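PDB 3DFK: teicoplanin pseudoaglycone deacetylase Orf2 from Actinoplanes teichomyceticus, which probably removes the acetyl group from the sugar of the teicoplanin pseudoaglycone, as a zinc-binding member of the PIG-L deacetylase family. Local coordinates for residues Ala12-Leu17 with Val40-Ala45; Gly46-Pro51 with Asp70-Arg75; Ala156-His161 with Gly196-Pro201. All blocks are in the same frame, centred on the assembly; numbering follows the deposited sequence.

Contact 1: residues Ala12-Leu17 with Val40-Ala45; sequences AISPHL and VYTVFA. With ZN (zinc ion), chain B; DKA (decanoic acid), chain C.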
# COMPACT_ATOMS: atom_id res chain seq x y z
N ALA A 12 8.62 1.41 -5.83
CA ALA A 12 7.35 1.68 -5.17
C ALA A 12 7.29 0.76 -3.96
O ALA A 12 7.64 -0.42 -4.05
CB ALA A 12 6.20 1.43 -6.10
N ILE A 13 6.88 1.31 -2.81
CA ILE A 13 6.82 0.53 -1.59
C ILE A 13 5.37 0.41 -1.14
O ILE A 13 4.77 1.40 -0.71
CB ILE A 13 7.71 1.16 -0.48
CG1 ILE A 13 9.14 1.35 -1.02
CG2 ILE A 13 7.71 0.26 0.75
CD1 ILE A 13 10.13 1.98 -0.06
N SER A 14 4.81 -0.78 -1.31
CA SER A 14 3.40 -1.01 -1.03
C SER A 14 3.26 -1.61 0.37
O SER A 14 4.00 -2.54 0.71
CB SER A 14 2.83 -1.98 -2.07
OG SER A 14 1.42 -2.07 -1.97
N PRO A 15 2.33 -1.10 1.20
CA PRO A 15 2.14 -1.77 2.47
C PRO A 15 1.65 -3.20 2.28
O PRO A 15 2.26 -4.13 2.81
CB PRO A 15 1.07 -0.92 3.20
CG PRO A 15 0.86 0.29 2.38
CD PRO A 15 1.46 0.08 1.01
N HIS A 16 0.57 -3.37 1.50
CA HIS A 16 -0.08 -4.66 1.35
C HIS A 16 -0.07 -5.08 -0.09
O HIS A 16 0.19 -4.26 -0.98
CB HIS A 16 -1.53 -4.60 1.78
CG HIS A 16 -1.71 -4.26 3.22
ND1 HIS A 16 -2.44 -3.17 3.64
CD2 HIS A 16 -1.26 -4.87 4.34
CE1 HIS A 16 -2.43 -3.12 4.96
NE2 HIS A 16 -1.71 -4.14 5.41
N LEU A 17 -0.41 -6.35 -0.30
CA LEU A 17 -0.53 -6.91 -1.64
C LEU A 17 -1.83 -6.42 -2.32
O LEU A 17 -2.86 -7.11 -2.29
CB LEU A 17 -0.45 -8.44 -1.55
CG LEU A 17 0.88 -8.97 -0.99
CD1 LEU A 17 0.74 -10.38 -0.42
CD2 LEU A 17 2.04 -8.91 -2.02
N VAL A 40 8.24 -3.00 -7.56
CA VAL A 40 7.22 -2.76 -6.51
C VAL A 40 7.49 -3.73 -5.38
O VAL A 40 7.33 -4.95 -5.53
CB VAL A 40 5.79 -2.93 -7.05
CG1 VAL A 40 4.75 -2.78 -5.90
CG2 VAL A 40 5.53 -1.94 -8.20
N TYR A 41 7.91 -3.18 -4.25
CA TYR A 41 8.25 -3.97 -3.08
C TYR A 41 7.08 -3.87 -2.12
O TYR A 41 6.66 -2.76 -1.80
CB TYR A 41 9.51 -3.38 -2.44
CG TYR A 41 9.78 -3.83 -1.02
CD1 TYR A 41 9.98 -5.18 -0.72
CD2 TYR A 41 9.80 -2.91 0.03
CE1 TYR A 41 10.21 -5.60 0.61
CE2 TYR A 41 10.03 -3.32 1.35
CZ TYR A 41 10.23 -4.66 1.63
OH TYR A 41 10.46 -5.05 2.93
N THR A 42 6.55 -5.01 -1.69
CA THR A 42 5.45 -5.02 -0.72
C THR A 42 6.00 -5.43 0.64
O THR A 42 6.58 -6.51 0.79
CB THR A 42 4.33 -5.95 -1.14
OG1 THR A 42 3.80 -5.50 -2.41
CG2 THR A 42 3.21 -5.95 -0.08
N VAL A 43 5.80 -4.56 1.62
CA VAL A 43 6.34 -4.74 2.97
C VAL A 43 5.68 -5.92 3.68
O VAL A 43 6.35 -6.84 4.15
CB VAL A 43 6.17 -3.45 3.81
CG1 VAL A 43 6.71 -3.65 5.22
CG2 VAL A 43 6.88 -2.27 3.13
N PHE A 44 4.35 -5.89 3.75
CA PHE A 44 3.61 -6.81 4.60
C PHE A 44 3.15 -8.02 3.81
O PHE A 44 1.97 -8.36 3.81
CB PHE A 44 2.47 -6.06 5.34
CG PHE A 44 2.98 -5.12 6.39
CD1 PHE A 44 3.38 -5.62 7.63
CD2 PHE A 44 3.13 -3.76 6.12
CE1 PHE A 44 3.90 -4.77 8.61
CE2 PHE A 44 3.66 -2.90 7.09
CZ PHE A 44 4.05 -3.41 8.34
N ALA A 45 4.11 -8.66 3.14
CA ALA A 45 3.85 -9.85 2.33
C ALA A 45 4.45 -11.10 2.98
O ALA A 45 4.61 -12.13 2.33
CB ALA A 45 4.43 -9.66 0.91
ZN ZN B . -3.36 -1.81 2.38
C1 DKA C . -5.47 -3.48 1.63
O1 DKA C . -6.16 -2.46 1.81
C2 DKA C . -6.05 -4.86 1.91
C3 DKA C . -4.93 -5.78 2.39
C4 DKA C . -5.38 -6.63 3.57
C5 DKA C . -4.78 -6.16 4.88
C6 DKA C . -5.80 -6.32 6.01
C7 DKA C . -5.23 -5.94 7.37
C8 DKA C . -6.34 -6.10 8.42
C9 DKA C . -6.74 -4.79 9.09
C10 DKA C . -6.34 -4.82 10.55
O2 DKA C . -4.31 -3.40 1.22
O HOH W 1 1.74 -4.82 -4.01
O HOH W 2 -0.47 -7.98 2.19
O HOH W 3 -5.06 -1.49 3.43

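Contact 2: residues Gly46-Pro51 with Asp70-Arg75; sequences GAAQPP and DAVLYR. With DKA (decanoic acid), chain C.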
# COMPACT_ATOMS: atom_id res chain seq x y z
N GLY A 46 4.74 -11.02 4.28
CA GLY A 46 5.45 -12.12 4.94
C GLY A 46 4.58 -13.36 5.07
O GLY A 46 3.38 -13.26 5.32
N ALA A 47 5.20 -14.52 4.91
CA ALA A 47 4.51 -15.81 4.96
C ALA A 47 3.89 -16.02 6.33
O ALA A 47 4.52 -15.74 7.35
CB ALA A 47 5.49 -16.93 4.66
N ALA A 48 2.66 -16.49 6.34
CA ALA A 48 1.97 -16.78 7.60
C ALA A 48 1.46 -18.20 7.54
O ALA A 48 1.09 -18.70 6.48
CB ALA A 48 0.84 -15.79 7.85
N GLN A 49 1.49 -18.87 8.68
CA GLN A 49 1.03 -20.25 8.74
C GLN A 49 0.07 -20.41 9.92
O GLN A 49 0.15 -19.64 10.89
CB GLN A 49 2.22 -21.22 8.82
CG GLN A 49 3.36 -20.85 9.78
CD GLN A 49 4.21 -22.07 10.20
OE1 GLN A 49 3.67 -23.16 10.47
NE2 GLN A 49 5.53 -21.89 10.27
N PRO A 50 -0.86 -21.38 9.83
CA PRO A 50 -1.73 -21.59 10.99
C PRO A 50 -0.91 -21.92 12.24
O PRO A 50 0.25 -22.34 12.13
CB PRO A 50 -2.61 -22.78 10.57
CG PRO A 50 -2.54 -22.80 9.06
CD PRO A 50 -1.16 -22.31 8.73
N PRO A 51 -1.50 -21.72 13.43
CA PRO A 51 -2.88 -21.28 13.62
C PRO A 51 -3.07 -19.80 13.37
O PRO A 51 -2.20 -18.98 13.70
CB PRO A 51 -3.16 -21.61 15.09
CG PRO A 51 -1.98 -22.38 15.58
CD PRO A 51 -0.83 -21.97 14.72
N ASP A 70 -3.57 -21.00 2.99
CA ASP A 70 -2.37 -20.17 2.94
C ASP A 70 -2.70 -18.90 2.15
O ASP A 70 -2.39 -18.79 0.96
CB ASP A 70 -1.23 -20.94 2.27
CG ASP A 70 0.10 -20.21 2.35
OD1 ASP A 70 0.14 -19.01 2.68
OD2 ASP A 70 1.13 -20.86 2.07
N ALA A 71 -3.32 -17.95 2.84
CA ALA A 71 -3.82 -16.74 2.21
C ALA A 71 -2.69 -15.88 1.68
O ALA A 71 -2.82 -15.26 0.62
CB ALA A 71 -4.67 -15.96 3.21
N VAL A 72 -1.57 -15.85 2.39
CA VAL A 72 -0.43 -15.05 1.93
C VAL A 72 0.05 -15.56 0.57
O VAL A 72 0.29 -14.76 -0.32
CB VAL A 72 0.71 -15.02 2.93
CG1 VAL A 72 1.91 -14.31 2.35
CG2 VAL A 72 0.24 -14.29 4.19
N LEU A 73 0.14 -16.87 0.42
CA LEU A 73 0.53 -17.47 -0.87
C LEU A 73 -0.44 -17.07 -2.00
O LEU A 73 0.00 -16.66 -3.08
CB LEU A 73 0.64 -19.00 -0.76
CG LEU A 73 1.10 -19.71 -2.05
CD1 LEU A 73 2.47 -19.16 -2.47
CD2 LEU A 73 1.15 -21.21 -1.87
N TYR A 74 -1.75 -17.18 -1.73
CA TYR A 74 -2.79 -16.79 -2.69
C TYR A 74 -2.62 -15.34 -3.08
O TYR A 74 -2.64 -15.01 -4.25
CB TYR A 74 -4.20 -17.00 -2.11
CG TYR A 74 -4.74 -18.40 -2.28
CD1 TYR A 74 -4.60 -19.34 -1.27
CD2 TYR A 74 -5.42 -18.78 -3.44
CE1 TYR A 74 -5.08 -20.64 -1.40
CE2 TYR A 74 -5.91 -20.09 -3.59
CZ TYR A 74 -5.73 -21.01 -2.56
OH TYR A 74 -6.21 -22.29 -2.67
N ARG A 75 -2.45 -14.47 -2.09
CA ARG A 75 -2.31 -13.05 -2.37
C ARG A 75 -1.01 -12.68 -3.07
O ARG A 75 -0.97 -11.75 -3.89
CB ARG A 75 -2.49 -12.25 -1.07
CG ARG A 75 -3.91 -12.33 -0.55
CD ARG A 75 -4.09 -11.33 0.58
NE ARG A 75 -4.00 -9.96 0.08
CZ ARG A 75 -4.06 -8.87 0.84
NH1 ARG A 75 -4.20 -8.99 2.15
NH2 ARG A 75 -3.98 -7.67 0.29
C1 DKA C . -5.47 -3.48 1.63
O1 DKA C . -6.16 -2.46 1.81
C2 DKA C . -6.05 -4.86 1.91
C3 DKA C . -4.93 -5.78 2.39
C4 DKA C . -5.38 -6.63 3.57
C5 DKA C . -4.78 -6.16 4.88
C6 DKA C . -5.80 -6.32 6.01
C7 DKA C . -5.23 -5.94 7.37
C8 DKA C . -6.34 -6.10 8.42
C9 DKA C . -6.74 -4.79 9.09
C10 DKA C . -6.34 -4.82 10.55
O2 DKA C . -4.31 -3.40 1.22
O HOH W 4 2.66 -18.02 3.36
O HOH W 5 -0.97 -17.37 4.86

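Contact 3: residues Ala156-His161 with Gly196-Pro201; sequences AAIGEH and GAVELP. With DKA (decanoic acid), chain C.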
# COMPACT_ATOMS: atom_id res chain seq x y z
N ALA A 156 0.52 7.53 1.30
CA ALA A 156 0.29 8.63 2.25
C ALA A 156 -0.29 8.10 3.57
O ALA A 156 -0.24 8.80 4.59
CB ALA A 156 -0.66 9.65 1.67
N ALA A 157 -0.83 6.88 3.54
CA ALA A 157 -1.55 6.30 4.69
C ALA A 157 -2.81 7.10 5.05
O ALA A 157 -3.20 7.22 6.22
CB ALA A 157 -0.61 6.07 5.92
N ILE A 158 -3.46 7.62 4.02
CA ILE A 158 -4.83 8.09 4.15
C ILE A 158 -5.67 6.89 4.55
O ILE A 158 -5.56 5.81 3.96
CB ILE A 158 -5.34 8.73 2.85
CG1 ILE A 158 -4.56 10.03 2.57
CG2 ILE A 158 -6.87 8.99 2.93
CD1 ILE A 158 -4.70 10.57 1.15
N GLY A 159 -6.50 7.06 5.56
CA GLY A 159 -7.27 5.92 6.08
C GLY A 159 -6.68 5.37 7.36
O GLY A 159 -7.33 4.59 8.06
N GLU A 160 -5.43 5.75 7.64
CA GLU A 160 -4.74 5.46 8.90
C GLU A 160 -4.55 3.98 9.26
O GLU A 160 -4.40 3.64 10.45
CB GLU A 160 -5.42 6.22 10.07
CG GLU A 160 -5.43 7.73 9.92
CD GLU A 160 -6.10 8.44 11.09
OE1 GLU A 160 -6.91 9.36 10.84
OE2 GLU A 160 -5.83 8.08 12.26
N HIS A 161 -4.53 3.09 8.27
CA HIS A 161 -4.26 1.68 8.55
C HIS A 161 -2.87 1.60 9.16
O HIS A 161 -1.95 2.25 8.64
CB HIS A 161 -4.31 0.83 7.26
CG HIS A 161 -4.30 -0.64 7.52
ND1 HIS A 161 -3.20 -1.32 8.00
CD2 HIS A 161 -5.28 -1.57 7.37
CE1 HIS A 161 -3.50 -2.60 8.14
NE2 HIS A 161 -4.75 -2.78 7.76
N GLY A 196 -8.36 13.18 3.60
CA GLY A 196 -7.12 13.30 2.83
C GLY A 196 -5.94 13.83 3.63
O GLY A 196 -4.80 13.68 3.21
N ALA A 197 -6.22 14.45 4.77
CA ALA A 197 -5.15 15.02 5.59
C ALA A 197 -4.44 13.90 6.33
O ALA A 197 -5.08 12.96 6.81
CB ALA A 197 -5.70 16.04 6.56
N VAL A 198 -3.11 13.98 6.41
CA VAL A 198 -2.33 13.00 7.16
C VAL A 198 -1.31 13.69 8.05
O VAL A 198 -0.88 14.81 7.77
CB VAL A 198 -1.62 11.93 6.26
CG1 VAL A 198 -2.64 10.99 5.60
CG2 VAL A 198 -0.70 12.58 5.21
N GLU A 199 -0.93 13.01 9.12
CA GLU A 199 0.06 13.50 10.05
C GLU A 199 1.34 12.73 9.80
O GLU A 199 1.38 11.52 10.00
CB GLU A 199 -0.43 13.27 11.48
CG GLU A 199 0.52 13.78 12.57
CD GLU A 199 0.35 15.27 12.88
OE1 GLU A 199 1.26 15.83 13.54
OE2 GLU A 199 -0.67 15.87 12.47
N LEU A 200 2.38 13.42 9.34
CA LEU A 200 3.67 12.80 9.05
C LEU A 200 4.60 12.85 10.27
O LEU A 200 4.36 13.65 11.18
CB LEU A 200 4.34 13.52 7.88
CG LEU A 200 3.60 13.54 6.54
CD1 LEU A 200 4.43 14.25 5.51
CD2 LEU A 200 3.27 12.13 6.07
N PRO A 201 5.67 12.02 10.29
CA PRO A 201 6.61 12.12 11.41
C PRO A 201 7.27 13.49 11.44
O PRO A 201 7.39 14.15 10.40
CB PRO A 201 7.67 11.04 11.10
CG PRO A 201 7.02 10.13 10.09
CD PRO A 201 6.06 10.99 9.32
C1 DKA C . -5.47 -3.48 1.63
O1 DKA C . -6.16 -2.46 1.81
C2 DKA C . -6.05 -4.86 1.91
C3 DKA C . -4.93 -5.78 2.39
C4 DKA C . -5.38 -6.63 3.57
C5 DKA C . -4.78 -6.16 4.88
C6 DKA C . -5.80 -6.32 6.01
C7 DKA C . -5.23 -5.94 7.37
C8 DKA C . -6.34 -6.10 8.42
C9 DKA C . -6.74 -4.79 9.09
C10 DKA C . -6.34 -4.82 10.55
O2 DKA C . -4.31 -3.40 1.22
O HOH W 6 -5.14 10.84 8.47

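Contact 1: residues Ala12-Leu17 with Val40-Ala45
Ile-13 and Tyr-41 pair in register on neighbouring parallel strands, 9-14 and 37-42, the two strands of a beta-alpha-beta crossover through helix 19-33. Tyr-41 N donates to Ala-12 O at 2.8 Å, and Ser-14 N donates in turn to Tyr-41 O. Ile-13 and Tyr-41 lie on one face of the sheet. Ala-12, Val-40, Ser-14 and Thr-42 lie on the other, where helix 19-33 packs. In Ile-13 a chi1 of -54° sets CG1 anti to the carbonyl carbon and leaves CG2 anti to the backbone N. The CG2 methyl comes obliquely to the Tyr-41 ring and also touches Val-43 CG2 at 3.6 Å.

The pairing runs on: Val-43 N bonds Ser-14 O, and Phe-44 N bonds Pro-15 O at 2.9 Å. Pro-15 O also lies in the plane of the Phe-44 ring, at its edge, 3.4 Å from CD2. Thr-42 turns CG2 onto the backbone at His-16, 3.4 Å from His-16 C. The Leu-17 side chain crosses Thr-42 at about a right angle, with CD2 3.7 Å from Thr-42 CG2. Its two methyls also rest on Ala-45 CB. With an alanine here, Thr-42 CG2 and Ala-45 CB would probably lose this cover, and a gap is likely to open between them.

This loop carries His-16 to the zinc site. Ser-14 OG donates to His-16 O at 2.7 Å, in the carbonyl plane, which helps to fix the backbone there. Pro-15 CB sits over the rim of one face of the imidazole, and C5 of the bound decanoic acid lies over the centre of the opposite face. Asp-163 OD2 hydrogen-bonds NE2. Asp-19, His-164, a water and decanoic acid O2 share the zinc, which His-16 ND1 binds at 2.1 Å.

Contact 2: residues Gly46-Pro51 with Asp70-Arg75
Val-72 presses both its methyls on Gly-46 O, where the first turn of helix 71-86 meets the loop after strand 37-42. The helix starts with an N-cap residue, Asp-70. The tight part of the contact is built on Val-72 alone. Its CG1 lies opposite its own backbone N (chi1 174°) and reaches Gly-46 O at 3.5 Å. CG2 stands at the same distance from that oxygen and also meets Ala-48 CB at 4.0 Å. One carbonyl oxygen thus sits against two methyl groups. Tyr-100, from another loop, adds to the cover of Val-72 and Ala-48. Gly-46 is also tied by a backbone bond to Phe-95.

The other side is loose and wet. No direct hydrogen bond joins the two segments; waters do the work. One water donates to Ala-48 O at 2.9 Å and to Asp-70 OD1, and accepts from Val-72 N at 3.0 Å. It therefore satisfies a backbone N-H of the first helical turn. A second water donates to Asp-70 OD1 at 2.8 Å and has a weak bond from Ala-48 N. Ala-48 O has another partner in Tyr-52 OH. Past Ala-48 the loop runs off toward solvent, with a cis peptide bond before Pro-51.

One turn further along the helix, Arg-75 reaches the bound decanoic acid. The acid lies by the edge of its guanidinium, and Trp-63 makes a cation-pi contact with Arg-75. At the wet end, Asp-70 OD1 is gripped by three donors: the two waters and Leu-73 N. The last is the capping bond, 3.1 Å long, and it meets OD1 from above the carboxylate plane, 62° out of it.

Contact 3: residues Ala156-His161 with Gly196-Pro201
Ala-197 O takes a bond of 2.7 Å from a water, which also donates weakly to Glu-160 OE1. This bridge links two loops that have no direct hydrogen bond. Their dry part is a small apolar contact. Val-198 CG1 meets Ile-158 CG1 at 3.7 Å, and the two side chains cross at about a right angle. With Ile-158 CG1 anti to the carbonyl carbon (chi1 -67°) and the chain extended beyond it, CD1 lies 3.7 Å from Gly-196 O. The same Val-198 methyl rests on Ala-156 O at 3.4 Å. At Gly-196 the backbone angles leave no room for a side chain, because a CB would jam against the preceding carbonyl oxygen.

Residues Ala-157 to Glu-160 form a type II beta turn, closed by Glu-160 N to Ala-157 O at 3.0 Å. Gly-159 takes its third position with a positive phi of 102°. The turn leads to His-161, whose ring lies beside the tail of the bound decanoic acid.

His-161 is the N-cap of helix 162-178, with ND1 bonded to Asp-163 N. Ala-156 follows strand 151-155 and keeps a backbone bond to Trp-185, just at the end of strand 182-185. Arg-168, on helix 162-178, hydrogen-bonds Ala-156 O, so the loop is held between that helix and the sheet.

Overall arrangement
From the N terminus the three contacts follow one another in series; none nests in or crosses another. Contact 1 closes the loop through helix 19-33 and joins two neighbouring parallel strands of the mixed sheet. Contact 2 opens directly after it and closes the loop through helix 54-62, tying the start of helix 71-86 to the loop after strand 37-42. Contact 3 later spans helix 162-178 and strand 182-185, and joins the loop after strand 151-155 to the loop before strand 204-211. Contact 1 touches both others: Leu-17 O is bonded by Arg-75 NH2, and the His-16 and His-161 rings meet edge to face. Contacts 2 and 3 do not touch. All reach the decanoic acid.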